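Long-range contact in PrgB (Enterococcus faecalis, PDB 6EVU), which promotes cell aggregation, biofilm formation and conjugation by binding and compacting DNA, here represented by its adhesin domain: residues D168-L173 with F213-G218. Sequence-based numbering, arbitrary orientation.
Sequences DVKTRL and FVSDFG
CD of Lys170 lies at the edge of the Phe213 ring, near its plane, 3.8 Å from CE1 of Phe213. The contact lies in the antiparallel beta-sheet of the adhesin domain, within its glucan-binding protein C region, and joins two strands, 169-179 and 211-215, that each pair with strand 280-287 between them. The carboxylate of Asp168 and the backbone O of Val169 approach the same ring obliquely, and the carboxylate plane is turned 49° from the ring. Lys238 ties this end together, with a salt bridge to Asp168 OD2 and a cation-pi contact with Phe213, while Thr287 is hydrogen-bonded to Asp168 OD1.

Lys170 extends on the side away from its own N (chi1 -168°), reaches across toward residues 215-216 and then bends at chi3, which brings the ammonium to Asp216, just past the strand end. Its CD also rests 3.7 Å from Ser215 OG. The two donors fix the carboxylate of Asp216 from opposite faces of its plane: Ser215 OG donates to Asp216 OD2 over 2.7 Å, and Lys170 NZ forms a salt bridge to that same OD2, also at 2.7 Å, from 36° out of the carboxylate plane.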
ATOM      1  N   ASP A 168      11.117   4.917   9.099  1.00 30.72           N
ATOM      2  CA  ASP A 168       9.953   4.635   8.262  1.00 29.64           C
ATOM      3  C   ASP A 168       9.168   3.419   8.753  1.00 32.84           C
ATOM      4  O   ASP A 168       9.708   2.499   9.368  1.00 31.92           O
ATOM      5  CB  ASP A 168      10.392   4.346   6.807  1.00 33.40           C
ATOM      6  CG  ASP A 168      10.906   5.582   6.067  1.00 46.17           C
ATOM      7  OD1 ASP A 168      10.847   6.690   6.636  1.00 40.52           O
ATOM      8  OD2 ASP A 168      11.373   5.412   4.906  1.00 42.28           O
ATOM      9  N   VAL A 169       7.873   3.436   8.489  1.00 26.07           N
ATOM     10  CA  VAL A 169       7.122   2.202   8.298  1.00 25.56           C
ATOM     11  C   VAL A 169       7.399   1.753   6.870  1.00 27.54           C
ATOM     12  O   VAL A 169       7.243   2.550   5.952  1.00 30.21           O
ATOM     13  CB  VAL A 169       5.628   2.436   8.538  1.00 27.12           C
ATOM     14  CG1 VAL A 169       4.798   1.204   8.245  1.00 24.48           C
ATOM     15  CG2 VAL A 169       5.410   2.863  10.003  1.00 28.60           C
ATOM     16  N   LYS A 170       7.800   0.491   6.668  1.00 25.26           N
ATOM     17  CA  LYS A 170       7.965  -0.001   5.292  1.00 24.89           C
ATOM     18  C   LYS A 170       7.759  -1.509   5.215  1.00 27.31           C
ATOM     19  O   LYS A 170       8.264  -2.250   6.058  1.00 23.94           O
ATOM     20  CB  LYS A 170       9.333   0.401   4.705  1.00 25.44           C
ATOM     21  CG  LYS A 170       9.360   0.147   3.170  1.00 27.48           C
ATOM     22  CD  LYS A 170      10.596   0.716   2.512  1.00 33.49           C
ATOM     23  CE  LYS A 170      11.811  -0.170   2.691  1.00 32.66           C
ATOM     24  NZ  LYS A 170      13.043   0.400   1.955  1.00 36.28           N
ATOM     25  N   THR A 171       6.994  -1.954   4.209  1.00 24.23           N
ATOM     26  CA  THR A 171       6.597  -3.334   4.003  1.00 24.41           C
ATOM     27  C   THR A 171       6.820  -3.680   2.538  1.00 24.02           C
ATOM     28  O   THR A 171       6.369  -2.929   1.653  1.00 27.49           O
ATOM     29  CB  THR A 171       5.113  -3.564   4.349  1.00 25.43           C
ATOM     30  OG1 THR A 171       4.862  -3.102   5.707  1.00 24.89           O
ATOM     31  CG2 THR A 171       4.761  -5.026   4.240  1.00 26.32           C
ATOM     32  N   ARG A 172       7.440  -4.831   2.285  1.00 25.12           N
ATOM     33  CA  ARG A 172       7.546  -5.371   0.924  1.00 23.26           C
ATOM     34  C   ARG A 172       6.327  -6.239   0.649  1.00 25.22           C
ATOM     35  O   ARG A 172       5.881  -7.032   1.503  1.00 25.02           O
ATOM     36  CB  ARG A 172       8.841  -6.202   0.744  1.00 24.04           C
ATOM     37  CG  ARG A 172       8.960  -6.697  -0.744  1.00 26.17           C
ATOM     38  CD  ARG A 172      10.409  -6.993  -1.062  1.00 36.81           C
ATOM     39  NE  ARG A 172      10.859  -8.069  -0.208  1.00 44.31           N
ATOM     40  CZ  ARG A 172      12.131  -8.365   0.046  1.00 52.03           C
ATOM     41  NH1 ARG A 172      13.129  -7.646  -0.482  1.00 43.41           N
ATOM     42  NH2 ARG A 172      12.395  -9.392   0.850  1.00 49.68           N
ATOM     43  N   LEU A 173       5.741  -6.058  -0.545  1.00 23.33           N
ATOM     44  CA  LEU A 173       4.617  -6.869  -0.999  1.00 23.27           C
ATOM     45  C   LEU A 173       4.994  -7.521  -2.327  1.00 26.79           C
ATOM     46  O   LEU A 173       5.365  -6.817  -3.288  1.00 26.95           O
ATOM     47  CB  LEU A 173       3.325  -6.027  -1.161  1.00 25.22           C
ATOM     48  CG  LEU A 173       2.124  -6.713  -1.823  1.00 22.19           C
ATOM     49  CD1 LEU A 173       1.694  -7.986  -1.044  1.00 23.30           C
ATOM     50  CD2 LEU A 173       0.988  -5.739  -1.801  1.00 25.82           C
ATOM     51  N   PHE A 213       4.294   6.517   0.934  1.00 33.78           N
ATOM     52  CA  PHE A 213       5.155   6.348  -0.246  1.00 41.70           C
ATOM     53  C   PHE A 213       5.110   4.916  -0.755  1.00 36.92           C
ATOM     54  O   PHE A 213       4.629   3.999  -0.071  1.00 29.84           O
ATOM     55  CB  PHE A 213       6.633   6.704   0.064  1.00 32.09           C
ATOM     56  CG  PHE A 213       7.293   5.775   1.089  1.00 32.88           C
ATOM     57  CD1 PHE A 213       7.939   4.612   0.687  1.00 38.81           C
ATOM     58  CD2 PHE A 213       7.293   6.123   2.440  1.00 32.96           C
ATOM     59  CE1 PHE A 213       8.550   3.782   1.598  1.00 39.53           C
ATOM     60  CE2 PHE A 213       7.931   5.307   3.376  1.00 34.20           C
ATOM     61  CZ  PHE A 213       8.547   4.137   2.970  1.00 34.32           C
ATOM     62  N   VAL A 214       5.642   4.732  -1.972  1.00 31.44           N
ATOM     63  CA  VAL A 214       6.090   3.451  -2.479  1.00 30.64           C
ATOM     64  C   VAL A 214       7.556   3.560  -2.873  1.00 33.49           C
ATOM     65  O   VAL A 214       8.068   4.651  -3.112  1.00 33.82           O
ATOM     66  CB  VAL A 214       5.229   2.998  -3.669  1.00 29.44           C
ATOM     67  CG1 VAL A 214       3.828   2.708  -3.171  1.00 30.13           C
ATOM     68  CG2 VAL A 214       5.207   4.104  -4.839  1.00 34.46           C
ATOM     69  N   SER A 215       8.250   2.419  -2.897  1.00 32.97           N
ATOM     70  CA  SER A 215       9.690   2.420  -3.169  1.00 35.35           C
ATOM     71  C   SER A 215      10.124   0.999  -3.513  1.00 36.20           C
ATOM     72  O   SER A 215       9.326   0.053  -3.435  1.00 30.96           O
ATOM     73  CB  SER A 215      10.480   2.944  -1.966  1.00 39.26           C
ATOM     74  OG  SER A 215      10.324   2.007  -0.912  1.00 37.28           O
ATOM     75  N   ASP A 216      11.426   0.851  -3.824  1.00 32.09           N
ATOM     76  CA  ASP A 216      12.071  -0.452  -3.964  1.00 37.40           C
ATOM     77  C   ASP A 216      11.275  -1.371  -4.893  1.00 29.71           C
ATOM     78  O   ASP A 216      10.982  -2.531  -4.593  1.00 34.15           O
ATOM     79  CB  ASP A 216      12.296  -1.093  -2.605  1.00 38.43           C
ATOM     80  CG  ASP A 216      13.043  -0.174  -1.677  1.00 43.08           C
ATOM     81  OD1 ASP A 216      14.199   0.133  -2.003  1.00 42.23           O
ATOM     82  OD2 ASP A 216      12.447   0.282  -0.673  1.00 47.45           O
ATOM     83  N   PHE A 217      10.987  -0.843  -6.075  1.00 31.34           N
ATOM     84  CA  PHE A 217      10.292  -1.664  -7.049  1.00 37.07           C
ATOM     85  C   PHE A 217      11.191  -2.841  -7.405  1.00 37.90           C
ATOM     86  O   PHE A 217      12.396  -2.671  -7.593  1.00 36.84           O
ATOM     87  CB  PHE A 217       9.899  -0.805  -8.256  1.00 33.55           C
ATOM     88  CG  PHE A 217       8.664   0.014  -7.966  1.00 35.68           C
ATOM     89  CD1 PHE A 217       8.747   1.185  -7.219  1.00 33.88           C
ATOM     90  CD2 PHE A 217       7.404  -0.502  -8.263  1.00 33.21           C
ATOM     91  CE1 PHE A 217       7.579   1.881  -6.850  1.00 36.21           C
ATOM     92  CE2 PHE A 217       6.210   0.196  -7.930  1.00 32.00           C
ATOM     93  CZ  PHE A 217       6.301   1.390  -7.234  1.00 35.45           C
ATOM     94  N   GLY A 218      10.639  -4.052  -7.337  1.00 34.92           N
ATOM     95  CA  GLY A 218      11.434  -5.247  -7.503  1.00 35.62           C
ATOM     96  C   GLY A 218      11.872  -5.445  -8.944  1.00 35.18           C
ATOM     97  O   GLY A 218      11.631  -4.627  -9.851  1.00 33.67           O
TER